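Local structure of cell wall binding protein cwp8 (Peptoclostridium difficile, 5J6Q) at residues A[497-502]-A[519-524]; A[504-509]-A[564-569]; A[513-518]-A[571-576]; A[418-423]-A[465-470]. The protein probably resides in the bacterial surface layer, attached to the cell wall through its three CWB2 modules. All coordinates share one frame; numbering follows the deposited sequence.

Contact 1. Residues A[497-502]-A[519-524]. With SO4 (sulfate ion), chain C.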
loop_
_atom_site.group_PDB
_atom_site.type_symbol
_atom_site.label_atom_id
_atom_site.label_comp_id
_atom_site.label_asym_id
_atom_site.label_seq_id
_atom_site.Cartn_x
_atom_site.Cartn_y
_atom_site.Cartn_z
ATOM N N ASN A 497 -19.922 -20.074 24.289
ATOM C CA ASN A 497 -18.483 -20.062 23.967
ATOM C C ASN A 497 -17.991 -18.627 24.061
ATOM O O ASN A 497 -18.768 -17.693 24.329
ATOM C CB ASN A 497 -18.214 -20.689 22.580
ATOM C CG ASN A 497 -18.936 -20.003 21.470
ATOM O OD1 ASN A 497 -18.783 -18.745 21.319
ATOM N ND2 ASN A 497 -19.855 -20.682 20.731
ATOM N N ARG A 498 -16.710 -18.456 23.866
ATOM C CA ARG A 498 -16.064 -17.177 24.024
ATOM C C ARG A 498 -16.542 -16.071 23.023
ATOM O O ARG A 498 -16.432 -14.898 23.372
ATOM C CB ARG A 498 -14.513 -17.370 23.872
ATOM C CG ARG A 498 -14.100 -17.477 22.409
ATOM C CD ARG A 498 -12.663 -17.973 22.289
ATOM N NE ARG A 498 -12.427 -19.199 23.091
ATOM C CZ ARG A 498 -11.216 -19.638 23.460
ATOM N NH1 ARG A 498 -10.130 -18.952 23.147
ATOM N NH2 ARG A 498 -11.089 -20.792 24.094
ATOM N N LYS A 499 -17.034 -16.456 21.814
ATOM C CA LYS A 499 -17.492 -15.520 20.841
ATOM C C LYS A 499 -18.931 -15.051 21.340
ATOM O O LYS A 499 -19.222 -13.838 21.232
ATOM C CB LYS A 499 -17.548 -16.059 19.410
ATOM C CG LYS A 499 -16.145 -16.362 18.906
ATOM C CD LYS A 499 -16.135 -17.141 17.688
ATOM C CE LYS A 499 -16.303 -16.195 16.538
ATOM N NZ LYS A 499 -15.139 -15.334 16.392
ATOM N N ASP A 500 -19.748 -15.959 21.869
ATOM C CA ASP A 500 -21.030 -15.556 22.448
ATOM C C ASP A 500 -20.804 -14.691 23.673
ATOM O O ASP A 500 -21.503 -13.730 23.846
ATOM C CB ASP A 500 -21.902 -16.732 22.795
ATOM C CG ASP A 500 -22.171 -17.577 21.613
ATOM O OD1 ASP A 500 -22.315 -16.985 20.459
ATOM O OD2 ASP A 500 -22.165 -18.838 21.778
ATOM N N THR A 501 -19.840 -14.990 24.517
ATOM C CA THR A 501 -19.569 -14.044 25.634
ATOM C C THR A 501 -19.154 -12.658 25.135
ATOM O O THR A 501 -19.586 -11.616 25.689
ATOM C CB THR A 501 -18.456 -14.601 26.476
ATOM O OG1 THR A 501 -18.882 -15.907 26.950
ATOM C CG2 THR A 501 -18.034 -13.679 27.615
ATOM N N ASN A 502 -18.243 -12.630 24.144
ATOM C CA ASN A 502 -17.786 -11.362 23.596
ATOM C C ASN A 502 -19.006 -10.643 23.090
ATOM O O ASN A 502 -19.139 -9.440 23.435
ATOM C CB ASN A 502 -16.797 -11.553 22.481
ATOM C CG ASN A 502 -16.166 -10.342 21.939
ATOM O OD1 ASN A 502 -16.283 -10.082 20.682
ATOM N ND2 ASN A 502 -15.455 -9.603 22.730
ATOM N N ALA A 519 -9.426 -8.391 17.639
ATOM C CA ALA A 519 -8.191 -9.064 17.924
ATOM C C ALA A 519 -8.399 -10.583 17.926
ATOM O O ALA A 519 -9.518 -11.025 18.063
ATOM C CB ALA A 519 -7.735 -8.614 19.316
ATOM N N LYS A 520 -7.342 -11.385 17.853
ATOM C CA LYS A 520 -7.613 -12.900 17.766
ATOM C C LYS A 520 -8.215 -13.386 18.931
ATOM O O LYS A 520 -7.885 -12.932 20.019
ATOM C CB LYS A 520 -6.264 -13.556 17.524
ATOM C CG LYS A 520 -5.877 -13.205 16.103
ATOM C CD LYS A 520 -4.621 -14.006 15.663
ATOM C CE LYS A 520 -3.399 -13.343 16.122
ATOM N NZ LYS A 520 -2.315 -14.293 15.995
ATOM N N ASP A 521 -9.108 -14.320 18.804
ATOM C CA ASP A 521 -9.789 -14.883 19.986
ATOM C C ASP A 521 -9.130 -16.150 20.659
ATOM O O ASP A 521 -9.622 -16.644 21.651
ATOM C CB ASP A 521 -11.197 -15.282 19.501
ATOM C CG ASP A 521 -11.147 -16.305 18.304
ATOM O OD1 ASP A 521 -10.057 -16.818 17.991
ATOM O OD2 ASP A 521 -12.199 -16.585 17.707
ATOM N N GLY A 522 -8.079 -16.712 20.086
ATOM C CA GLY A 522 -7.407 -17.819 20.780
ATOM C C GLY A 522 -7.769 -19.189 20.213
ATOM O O GLY A 522 -7.227 -20.184 20.635
ATOM N N TYR A 523 -8.668 -19.228 19.211
ATOM C CA TYR A 523 -9.183 -20.434 18.558
ATOM C C TYR A 523 -8.102 -20.936 17.557
ATOM O O TYR A 523 -8.125 -22.090 17.216
ATOM C CB TYR A 523 -10.515 -20.108 17.832
ATOM C CG TYR A 523 -11.799 -20.246 18.657
ATOM C CD1 TYR A 523 -12.901 -19.425 18.406
ATOM C CD2 TYR A 523 -11.909 -21.214 19.650
ATOM C CE1 TYR A 523 -14.077 -19.556 19.137
ATOM C CE2 TYR A 523 -13.085 -21.363 20.378
ATOM C CZ TYR A 523 -14.168 -20.531 20.120
ATOM O OH TYR A 523 -15.304 -20.658 20.884
ATOM N N VAL A 524 -7.211 -20.053 17.024
ATOM C CA VAL A 524 -6.052 -20.494 16.189
ATOM C C VAL A 524 -4.796 -20.282 17.034
ATOM O O VAL A 524 -4.445 -19.153 17.452
ATOM C CB VAL A 524 -5.954 -19.737 14.855
ATOM C CG1 VAL A 524 -4.691 -20.077 14.104
ATOM C CG2 VAL A 524 -7.182 -20.025 13.986
HETATM S S SO4 C . -14.846 -21.942 24.181
HETATM O O1 SO4 C . -15.319 -22.495 22.960
HETATM O O2 SO4 C . -15.622 -22.384 25.199
HETATM O O3 SO4 C . -14.848 -20.449 24.119
HETATM O O4 SO4 C . -13.483 -22.409 24.389
#

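Contact 2. Residues A[504-509]-A[564-569]. With SO4 (sulfate ion), chain G.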
loop_
_atom_site.group_PDB
_atom_site.type_symbol
_atom_site.label_atom_id
_atom_site.label_comp_id
_atom_site.label_asym_id
_atom_site.label_seq_id
_atom_site.Cartn_x
_atom_site.Cartn_y
_atom_site.Cartn_z
ATOM N N LYS A 504 -22.139 -10.879 24.187
ATOM C CA LYS A 504 -22.908 -10.258 25.345
ATOM C C LYS A 504 -22.260 -9.051 25.983
ATOM O O LYS A 504 -22.990 -8.107 26.357
ATOM C CB LYS A 504 -23.217 -11.322 26.420
ATOM C CG LYS A 504 -24.198 -12.344 25.812
ATOM C CD LYS A 504 -24.340 -13.660 26.607
ATOM C CE LYS A 504 -25.803 -14.149 26.526
ATOM N NZ LYS A 504 -26.098 -15.018 27.723
ATOM N N VAL A 505 -20.879 -9.012 26.124
ATOM C CA VAL A 505 -20.241 -7.810 26.686
ATOM C C VAL A 505 -20.517 -6.596 25.756
ATOM O O VAL A 505 -20.847 -5.468 26.239
ATOM C CB VAL A 505 -18.715 -8.116 26.757
ATOM C CG1 VAL A 505 -17.873 -6.838 27.097
ATOM C CG2 VAL A 505 -18.484 -9.125 27.846
ATOM N N ILE A 506 -20.342 -6.824 24.427
ATOM C CA ILE A 506 -20.557 -5.756 23.467
ATOM C C ILE A 506 -22.040 -5.297 23.543
ATOM O O ILE A 506 -22.319 -4.086 23.564
ATOM C CB ILE A 506 -20.171 -6.163 22.012
ATOM C CG1 ILE A 506 -18.621 -6.280 21.785
ATOM C CG2 ILE A 506 -20.731 -5.057 21.096
ATOM C CD1 ILE A 506 -18.205 -7.356 20.661
ATOM N N ASN A 507 -23.002 -6.259 23.656
ATOM C CA ASN A 507 -24.428 -5.834 23.661
ATOM C C ASN A 507 -24.747 -5.011 24.906
ATOM O O ASN A 507 -25.548 -4.098 24.876
ATOM C CB ASN A 507 -25.311 -7.041 23.653
ATOM C CG ASN A 507 -26.832 -6.824 23.570
ATOM O OD1 ASN A 507 -27.381 -6.141 22.681
ATOM N ND2 ASN A 507 -27.592 -7.454 24.417
ATOM N N LYS A 508 -24.116 -5.340 25.976
ATOM C CA LYS A 508 -24.426 -4.660 27.204
ATOM C C LYS A 508 -23.763 -3.320 27.393
ATOM O O LYS A 508 -24.411 -2.393 27.861
ATOM C CB LYS A 508 -24.055 -5.536 28.396
ATOM C CG LYS A 508 -24.438 -4.808 29.713
ATOM C CD LYS A 508 -24.263 -5.787 30.998
ATOM C CE LYS A 508 -24.517 -4.938 32.233
ATOM N NZ LYS A 508 -25.525 -5.564 33.104
ATOM N N TYR A 509 -22.524 -3.176 27.000
ATOM C CA TYR A 509 -21.889 -1.937 27.314
ATOM C C TYR A 509 -21.548 -0.969 26.216
ATOM O O TYR A 509 -21.035 0.089 26.603
ATOM C CB TYR A 509 -20.543 -2.277 27.928
ATOM C CG TYR A 509 -20.671 -3.013 29.249
ATOM C CD1 TYR A 509 -20.208 -4.316 29.383
ATOM C CD2 TYR A 509 -21.184 -2.386 30.373
ATOM C CE1 TYR A 509 -20.238 -4.976 30.609
ATOM C CE2 TYR A 509 -21.200 -3.025 31.618
ATOM C CZ TYR A 509 -20.722 -4.312 31.727
ATOM O OH TYR A 509 -20.679 -4.928 32.938
ATOM N N LEU A 564 -26.487 -4.053 15.986
ATOM C CA LEU A 564 -27.312 -3.200 16.894
ATOM C C LEU A 564 -26.549 -2.120 17.589
ATOM O O LEU A 564 -27.063 -0.995 17.751
ATOM C CB LEU A 564 -27.929 -4.049 18.023
ATOM C CG LEU A 564 -28.965 -5.039 17.541
ATOM C CD1 LEU A 564 -29.467 -5.909 18.738
ATOM C CD2 LEU A 564 -30.103 -4.164 16.894
ATOM N N ARG A 565 -25.295 -2.414 18.007
ATOM C CA ARG A 565 -24.597 -1.466 18.860
ATOM C C ARG A 565 -23.592 -0.600 18.225
ATOM O O ARG A 565 -23.254 0.410 18.864
ATOM C CB ARG A 565 -23.827 -2.232 20.030
ATOM C CG ARG A 565 -24.749 -3.142 20.888
ATOM C CD ARG A 565 -25.566 -2.366 21.907
ATOM N NE ARG A 565 -26.792 -1.995 21.275
ATOM C CZ ARG A 565 -28.010 -2.330 21.683
ATOM N NH1 ARG A 565 -29.068 -1.912 21.011
ATOM N NH2 ARG A 565 -28.172 -3.084 22.772
ATOM N N LEU A 566 -23.089 -0.916 17.026
ATOM C CA LEU A 566 -21.886 -0.108 16.650
ATOM C C LEU A 566 -22.023 0.630 15.398
ATOM O O LEU A 566 -21.071 0.928 14.693
ATOM C CB LEU A 566 -20.680 -1.130 16.555
ATOM C CG LEU A 566 -20.478 -1.890 17.845
ATOM C CD1 LEU A 566 -19.241 -2.916 17.681
ATOM C CD2 LEU A 566 -20.149 -1.017 19.044
ATOM N N LYS A 567 -23.249 1.000 15.138
ATOM C CA LYS A 567 -23.656 1.760 13.985
ATOM C C LYS A 567 -23.013 3.086 13.925
ATOM O O LYS A 567 -22.927 3.658 12.846
ATOM C CB LYS A 567 -25.184 1.880 14.017
ATOM C CG LYS A 567 -25.820 1.385 12.814
ATOM C CD LYS A 567 -25.570 -0.077 12.665
ATOM C CE LYS A 567 -25.717 -0.375 11.219
ATOM N NZ LYS A 567 -26.624 -1.496 11.020
ATOM N N ASN A 568 -22.557 3.596 15.050
ATOM C CA ASN A 568 -21.872 4.908 15.130
ATOM C C ASN A 568 -20.329 4.755 14.925
ATOM O O ASN A 568 -19.669 5.777 14.858
ATOM C CB ASN A 568 -22.144 5.555 16.512
ATOM C CG ASN A 568 -23.681 5.777 16.705
ATOM O OD1 ASN A 568 -24.323 6.466 15.904
ATOM N ND2 ASN A 568 -24.373 5.102 17.603
ATOM N N ALA A 569 -19.781 3.487 14.776
ATOM C CA ALA A 569 -18.330 3.318 14.670
ATOM C C ALA A 569 -17.790 3.913 13.370
ATOM O O ALA A 569 -18.269 3.545 12.356
ATOM C CB ALA A 569 -17.957 1.837 14.746
HETATM S S SO4 G . -32.114 -2.996 21.053
HETATM O O1 SO4 G . -33.630 -2.739 21.266
HETATM O O2 SO4 G . -31.861 -4.346 20.762
HETATM O O3 SO4 G . -31.437 -2.658 22.306
HETATM O O4 SO4 G . -31.684 -2.102 19.969
#

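Contact 3. Residues A[513-518]-A[571-576]. With SO4 (sulfate ion), chain H.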
loop_
_atom_site.group_PDB
_atom_site.type_symbol
_atom_site.label_atom_id
_atom_site.label_comp_id
_atom_site.label_asym_id
_atom_site.label_seq_id
_atom_site.Cartn_x
_atom_site.Cartn_y
_atom_site.Cartn_z
ATOM N N ALA A 513 -20.810 3.338 20.761
ATOM C CA ALA A 513 -19.368 3.484 20.592
ATOM C C ALA A 513 -19.073 4.026 19.144
ATOM O O ALA A 513 -19.799 3.708 18.163
ATOM C CB ALA A 513 -18.637 2.118 20.821
ATOM N N THR A 514 -18.045 4.846 19.046
ATOM C CA THR A 514 -17.682 5.471 17.790
ATOM C C THR A 514 -16.443 4.745 17.167
ATOM O O THR A 514 -15.969 5.140 16.087
ATOM C CB THR A 514 -17.445 6.943 18.047
ATOM O OG1 THR A 514 -16.528 7.048 19.117
ATOM C CG2 THR A 514 -18.778 7.676 18.461
ATOM N N LYS A 515 -15.995 3.627 17.790
ATOM C CA LYS A 515 -14.886 2.853 17.235
ATOM C C LYS A 515 -15.057 1.393 17.605
ATOM O O LYS A 515 -15.741 1.050 18.633
ATOM C CB LYS A 515 -13.555 3.322 17.850
ATOM C CG LYS A 515 -12.607 3.937 16.867
ATOM C CD LYS A 515 -11.288 4.217 17.601
ATOM C CE LYS A 515 -10.567 5.463 17.191
ATOM N NZ LYS A 515 -9.543 5.730 18.219
ATOM N N ALA A 516 -14.412 0.529 16.821
ATOM C CA ALA A 516 -14.421 -0.910 17.153
ATOM C C ALA A 516 -12.979 -1.370 16.969
ATOM O O ALA A 516 -12.307 -0.987 15.962
ATOM C CB ALA A 516 -15.372 -1.719 16.202
ATOM N N TYR A 517 -12.490 -2.064 17.917
ATOM C CA TYR A 517 -11.194 -2.682 17.768
ATOM C C TYR A 517 -11.422 -4.238 17.519
ATOM O O TYR A 517 -12.444 -4.776 17.970
ATOM C CB TYR A 517 -10.467 -2.530 19.088
ATOM C CG TYR A 517 -9.922 -1.122 19.284
ATOM C CD1 TYR A 517 -10.742 -0.085 19.683
ATOM C CD2 TYR A 517 -8.584 -0.832 19.057
ATOM C CE1 TYR A 517 -10.260 1.200 19.865
ATOM C CE2 TYR A 517 -8.080 0.459 19.217
ATOM C CZ TYR A 517 -8.933 1.469 19.627
ATOM O OH TYR A 517 -8.482 2.740 19.736
ATOM N N VAL A 518 -10.483 -4.975 16.875
ATOM C CA VAL A 518 -10.734 -6.470 16.709
ATOM C C VAL A 518 -9.404 -7.204 16.961
ATOM O O VAL A 518 -8.357 -6.684 16.549
ATOM C CB VAL A 518 -11.337 -6.720 15.279
ATOM C CG1 VAL A 518 -10.510 -6.124 14.161
ATOM C CG2 VAL A 518 -11.530 -8.203 15.008
ATOM N N LYS A 571 -14.496 3.916 12.570
ATOM C CA LYS A 571 -13.125 3.426 12.467
ATOM C C LYS A 571 -13.036 1.975 12.989
ATOM O O LYS A 571 -13.583 1.647 14.088
ATOM C CB LYS A 571 -12.172 4.349 13.315
ATOM C CG LYS A 571 -10.703 4.242 12.892
ATOM C CD LYS A 571 -9.754 4.903 13.865
ATOM C CE LYS A 571 -8.426 5.083 13.151
ATOM N NZ LYS A 571 -7.318 5.559 14.032
ATOM N N LEU A 572 -12.414 1.125 12.260
ATOM C CA LEU A 572 -12.169 -0.278 12.712
ATOM C C LEU A 572 -10.646 -0.407 12.865
ATOM O O LEU A 572 -9.921 -0.161 11.916
ATOM C CB LEU A 572 -12.760 -1.177 11.667
ATOM C CG LEU A 572 -12.601 -2.673 11.864
ATOM C CD1 LEU A 572 -12.950 -3.148 13.316
ATOM C CD2 LEU A 572 -13.517 -3.259 10.829
ATOM N N VAL A 573 -10.140 -0.661 14.076
ATOM C CA VAL A 573 -8.687 -0.795 14.271
ATOM C C VAL A 573 -8.399 -2.303 14.491
ATOM O O VAL A 573 -8.863 -2.830 15.494
ATOM C CB VAL A 573 -8.225 -0.007 15.504
ATOM C CG1 VAL A 573 -6.738 -0.145 15.745
ATOM C CG2 VAL A 573 -8.619 1.489 15.392
ATOM N N GLN A 574 -7.690 -2.995 13.614
ATOM C CA GLN A 574 -7.285 -4.419 13.881
ATOM C C GLN A 574 -5.975 -4.505 14.725
ATOM O O GLN A 574 -5.000 -3.908 14.320
ATOM C CB GLN A 574 -6.964 -5.156 12.530
ATOM C CG GLN A 574 -6.265 -6.520 12.757
ATOM C CD GLN A 574 -6.300 -7.310 11.478
ATOM O OE1 GLN A 574 -7.237 -7.187 10.695
ATOM N NE2 GLN A 574 -5.203 -7.998 11.161
ATOM N N ILE A 575 -5.914 -5.237 15.829
ATOM C CA ILE A 575 -4.676 -5.416 16.573
ATOM C C ILE A 575 -4.024 -6.774 16.131
ATOM O O ILE A 575 -4.731 -7.813 16.247
ATOM C CB ILE A 575 -4.902 -5.570 18.127
ATOM C CG1 ILE A 575 -5.780 -4.350 18.687
ATOM C CG2 ILE A 575 -3.512 -5.581 18.906
ATOM C CD1 ILE A 575 -5.155 -3.101 18.219
ATOM N N GLY A 576 -2.717 -6.798 15.716
ATOM C CA GLY A 576 -2.129 -8.127 15.386
ATOM C C GLY A 576 -2.406 -8.556 13.972
ATOM O O GLY A 576 -3.045 -7.823 13.182
HETATM S S SO4 H . -6.464 3.622 17.187
HETATM O O1 SO4 H . -6.684 2.221 17.574
HETATM O O2 SO4 H . -5.427 3.639 15.981
HETATM O O3 SO4 H . -7.658 4.422 16.767
HETATM O O4 SO4 H . -5.975 4.021 18.488
#

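Contact 4. Residues A[418-423]-A[465-470]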
loop_
_atom_site.group_PDB
_atom_site.type_symbol
_atom_site.label_atom_id
_atom_site.label_comp_id
_atom_site.label_asym_id
_atom_site.label_seq_id
_atom_site.Cartn_x
_atom_site.Cartn_y
_atom_site.Cartn_z
ATOM N N THR A 418 -17.237 -0.356 40.669
ATOM C CA THR A 418 -17.467 -1.597 39.952
ATOM C C THR A 418 -16.281 -2.538 40.046
ATOM O O THR A 418 -15.115 -2.121 40.182
ATOM C CB THR A 418 -17.797 -1.278 38.475
ATOM O OG1 THR A 418 -17.449 -2.393 37.670
ATOM C CG2 THR A 418 -17.025 -0.078 37.949
ATOM N N ALA A 419 -16.595 -3.830 40.005
ATOM C CA ALA A 419 -15.575 -4.850 40.018
ATOM C C ALA A 419 -16.095 -6.068 39.235
ATOM O O ALA A 419 -17.304 -6.307 39.178
ATOM C CB ALA A 419 -15.212 -5.218 41.426
ATOM N N PHE A 420 -15.182 -6.798 38.606
ATOM C CA PHE A 420 -15.542 -7.922 37.743
ATOM C C PHE A 420 -15.016 -9.189 38.302
ATOM O O PHE A 420 -13.908 -9.170 38.824
ATOM C CB PHE A 420 -14.917 -7.730 36.329
ATOM C CG PHE A 420 -15.731 -6.758 35.551
ATOM C CD1 PHE A 420 -15.285 -5.462 35.352
ATOM C CD2 PHE A 420 -16.992 -7.103 35.083
ATOM C CE1 PHE A 420 -16.084 -4.544 34.712
ATOM C CE2 PHE A 420 -17.790 -6.168 34.435
ATOM C CZ PHE A 420 -17.332 -4.903 34.258
ATOM N N VAL A 421 -15.751 -10.285 38.185
ATOM C CA VAL A 421 -15.253 -11.573 38.708
ATOM C C VAL A 421 -15.241 -12.573 37.637
ATOM O O VAL A 421 -16.228 -12.739 36.938
ATOM C CB VAL A 421 -16.096 -12.117 39.900
ATOM C CG1 VAL A 421 -15.873 -13.621 40.064
ATOM C CG2 VAL A 421 -15.689 -11.395 41.173
ATOM N N VAL A 422 -14.119 -13.280 37.498
ATOM C CA VAL A 422 -13.933 -14.252 36.402
ATOM C C VAL A 422 -13.233 -15.441 36.963
ATOM O O VAL A 422 -12.621 -15.316 38.037
ATOM C CB VAL A 422 -13.082 -13.542 35.254
ATOM C CG1 VAL A 422 -13.692 -12.148 34.903
ATOM C CG2 VAL A 422 -11.628 -13.352 35.697
ATOM N N GLY A 423 -13.209 -16.556 36.253
ATOM C CA GLY A 423 -12.552 -17.755 36.775
ATOM C C GLY A 423 -11.106 -17.896 36.353
ATOM O O GLY A 423 -10.657 -17.395 35.325
ATOM N N GLU A 465 -19.983 -7.810 38.876
ATOM C CA GLU A 465 -20.493 -8.446 37.655
ATOM C C GLU A 465 -19.625 -9.668 37.406
ATOM O O GLU A 465 -18.411 -9.607 37.598
ATOM C CB GLU A 465 -20.458 -7.469 36.462
ATOM C CG GLU A 465 -20.966 -8.069 35.159
ATOM C CD GLU A 465 -22.348 -7.547 34.736
ATOM O OE1 GLU A 465 -23.244 -8.383 34.552
ATOM O OE2 GLU A 465 -22.543 -6.325 34.579
ATOM N N ILE A 466 -20.246 -10.781 37.035
ATOM C CA ILE A 466 -19.502 -12.001 36.752
ATOM C C ILE A 466 -19.415 -12.224 35.244
ATOM O O ILE A 466 -20.409 -11.987 34.552
ATOM C CB ILE A 466 -20.190 -13.197 37.425
ATOM C CG1 ILE A 466 -20.526 -12.852 38.894
ATOM C CG2 ILE A 466 -19.253 -14.391 37.353
ATOM C CD1 ILE A 466 -21.055 -14.040 39.711
ATOM N N VAL A 467 -18.251 -12.691 34.756
ATOM C CA VAL A 467 -18.019 -12.936 33.326
ATOM C C VAL A 467 -17.517 -14.379 33.216
ATOM O O VAL A 467 -16.411 -14.692 33.634
ATOM C CB VAL A 467 -17.032 -11.901 32.674
ATOM C CG1 VAL A 467 -16.846 -12.217 31.172
ATOM C CG2 VAL A 467 -17.576 -10.479 32.803
ATOM N N GLY A 468 -18.341 -15.265 32.644
ATOM C CA GLY A 468 -17.983 -16.675 32.543
ATOM C C GLY A 468 -19.198 -17.488 33.019
ATOM O O GLY A 468 -20.044 -16.986 33.760
ATOM N N GLY A 469 -19.303 -18.720 32.560
ATOM C CA GLY A 469 -20.392 -19.601 32.959
ATOM C C GLY A 469 -20.128 -20.211 34.332
ATOM O O GLY A 469 -19.097 -19.955 34.961
ATOM N N GLU A 470 -21.071 -21.048 34.816
ATOM C CA GLU A 470 -20.930 -21.616 36.164
ATOM C C GLU A 470 -19.718 -22.545 36.321
ATOM O O GLU A 470 -19.278 -22.763 37.450
ATOM C CB GLU A 470 -22.191 -22.373 36.561
ATOM C CG GLU A 470 -23.346 -21.448 36.908
ATOM C CD GLU A 470 -24.640 -22.218 37.134
ATOM O OE1 GLU A 470 -25.546 -22.095 36.292
ATOM O OE2 GLU A 470 -24.736 -22.944 38.156
HETATM O O HOH W 1 -14.695 -16.511 33.575
#

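Contact 1. Residues A[497-502]-A[519-524]
Lys499 and Asp521 mark the closest backbone approach, 7.8 Å between their CA atoms, where the first turn of helix 498-509 faces the loop leaving strand 516-519. Side chains bridge that distance. The guanidinium of Arg498 lies over one face of the Tyr523 ring, their planes 28° apart, in an off-centre cation-pi stack with Arg498 CZ 4.5 Å from the ring centroid. CD of Arg498 stands more squarely above the same ring, a CH-pi contact. With CG between the backbone N and carbonyl carbon (chi1 79°) and a bend at chi3, the chain swings its NH1 to the carbonyl O of Asp521, 2.8 Å away and within the guanidinium plane.

Another part of that guanidinium edge binds a sulfate, probably from the crystallisation liquor: NE of Arg498 reaches sulfate O3 at 2.9 Å, NH2 takes O4, and the backbone N of Arg498 adds a 2.7 Å bond to O3. Tyr523 OH bonds to O1, so both segments hold the anion. Lys499 runs past the ring edge, CD 3.5 Å from Tyr523 CE1, and makes a weak salt bridge to Asp521 OD2; its NZ is better bonded to Thr550. Asp521 OD1 closes an Asx turn onto Tyr523 N and also meets Thr551. Asn497 N-caps the helix. Around this junction, Asp521 packs on Leu549 of strand 547-549, while Arg498 touches helix 427-430.

Contact 2. Residues A[504-509]-A[564-569]
Asn507 and Arg565, 6.5 Å apart at their CA atoms, bring the last turns of helix 498-509 against the end of helix 556-565, where the chain breaks from helical geometry at Leu566 and makes a type I turn to Ala569. Arg565 does most of the touching. Its aliphatic part lies along the backbone of the other helix, CG 3.7 Å from Ile506 O and CD 3.4 Å from Asn507 O. Bends at chi2 (-78°) and chi3 (90°) then bring the guanidinium obliquely across the Asn507 side chain, although the two planes are only 6° apart. Asn507 OD1 comes within 3.2 Å of Arg565 NH2, but the angle is poor and no hydrogen bond forms.

The arginine's firm bond goes to a sulfate, probably from the crystallisation liquor: NH1 of Arg565 donates to sulfate O3 at 2.8 Å, and weaker bonds run from NH1 to O4 and from NH2 to O3. Leu564 CD1 rests against sulfate O2. On the buried side, Ile506 CG2 meets Leu566 CD1 at 4.3 Å, and Ile506 and Asn507 also pack on Val561. No hydrogen bond crosses between the two segments, so the direct contact is mostly van der Waals, with the guanidinium close to oxygens of Asn507. Those oxygens may favour its positive charge, which the bound sulfate probably balances in part in the crystal.

Contact 3. Residues A[513-518]-A[571-576]
O3 of a sulfate ion, probably from the crystallisation liquor, is gripped by two lysines, each just ahead of one of the paired strands: Lys515 NZ at 2.7 Å and Lys571 NZ at 3.0 Å. The two lysine side chains run side by side in the same direction, tightly enough to bring Lys515 CE within 3.5 Å of Lys571 CD. Lys571 NZ also forms salt bridges to Glu287 and Glu283, and Lys515 NZ bonds to Ser543, as does Tyr517 OH.

The backbones form a parallel ladder: Ala516 N to Lys571 O, Val573 N to Ala516 O (2.9 Å), Val518 N to Val573 O, and Ile575 N to Val518 O. Tyr517 lies alongside Val573, whose CG2 comes over one face of the ring near its rim, while Ile575 CD1 meets the ring edge. On the face of Ala516 and Val518, opposite Tyr517, Val518 CG1 touches both Leu572 CD1 (3.9 Å) and Gln574 CA (3.7 Å), and Leu572 CD1 also reaches Ala516 CB. Gln574 OE1 bonds to Arg200.

Strands 516-519 and 572-575 form the centre of a four-stranded parallel sheet, flanked by 547-549 and 286-289. Helix 581-590 packs on Val518 and Leu572; helix 531-542 covers Tyr517 and, together with helix 294-305, Ile575.

Contact 4. Residues A[418-423]-A[465-470]
Phe420 lays its ring beside Glu465, with CE2 3.6 Å from Glu465 CB, and bridges to Val467, whose CG2 is 4.1 Å from Phe420 CD2. The ring thus fills the dip between two side chains on the same face of the neighbouring strand. Val467 is met again by Val422, whose CG1 comes to 4.0 Å from Val467 CB, so Val467 touches both Phe420 and Val422. On the reverse face Ile466 sets its CG2 3.5 Å from the carbonyl O of Val421, and the CG1 of Val421 stands near that same methyl; both residues pack on Leu481 of helix 475-484.

The strands run parallel, bonded from Glu465 N to Ala419 O, Val421 N to Glu465 O (2.8 Å) and Val467 N to Val421 O. Past the last bond they part, and a water takes over the pairing, accepting from Gly423 N and donating to Val467 O.

The Glu465 chain starts anti to the backbone N (chi1 180°) and bends at chi2, carrying its carboxylate away from strand 418-423. Lys508, in a long ion pair with OE2, may offset part of this buried carboxylate's charge, though it is shared with Glu491, and the Tyr509 hydroxyl adds only a weak hydrogen bond.

Contact 4 comes first along the chain, closing a loop of 41 residues before the others open: it joins two neighbouring strands of the sheet in the middle CWB2 range. The other three all lie in the last CWB2 range and close loops of 16, 54 and 52 residues. Their segments alternate, 497-502, 504-509 and 513-518 in turn and then their partners in the same order, so each pair crosses and none nests. Contacts 1 and 2 use opposite ends of helix 498-509, tying it to the loop after strand 516-519 and to the end of helix 556-565; contact 3 pairs the strands that follow those two helices. Contacts 1 and 2 meet contact 4 where Thr501 packs on Val467 and Tyr509 on Phe420.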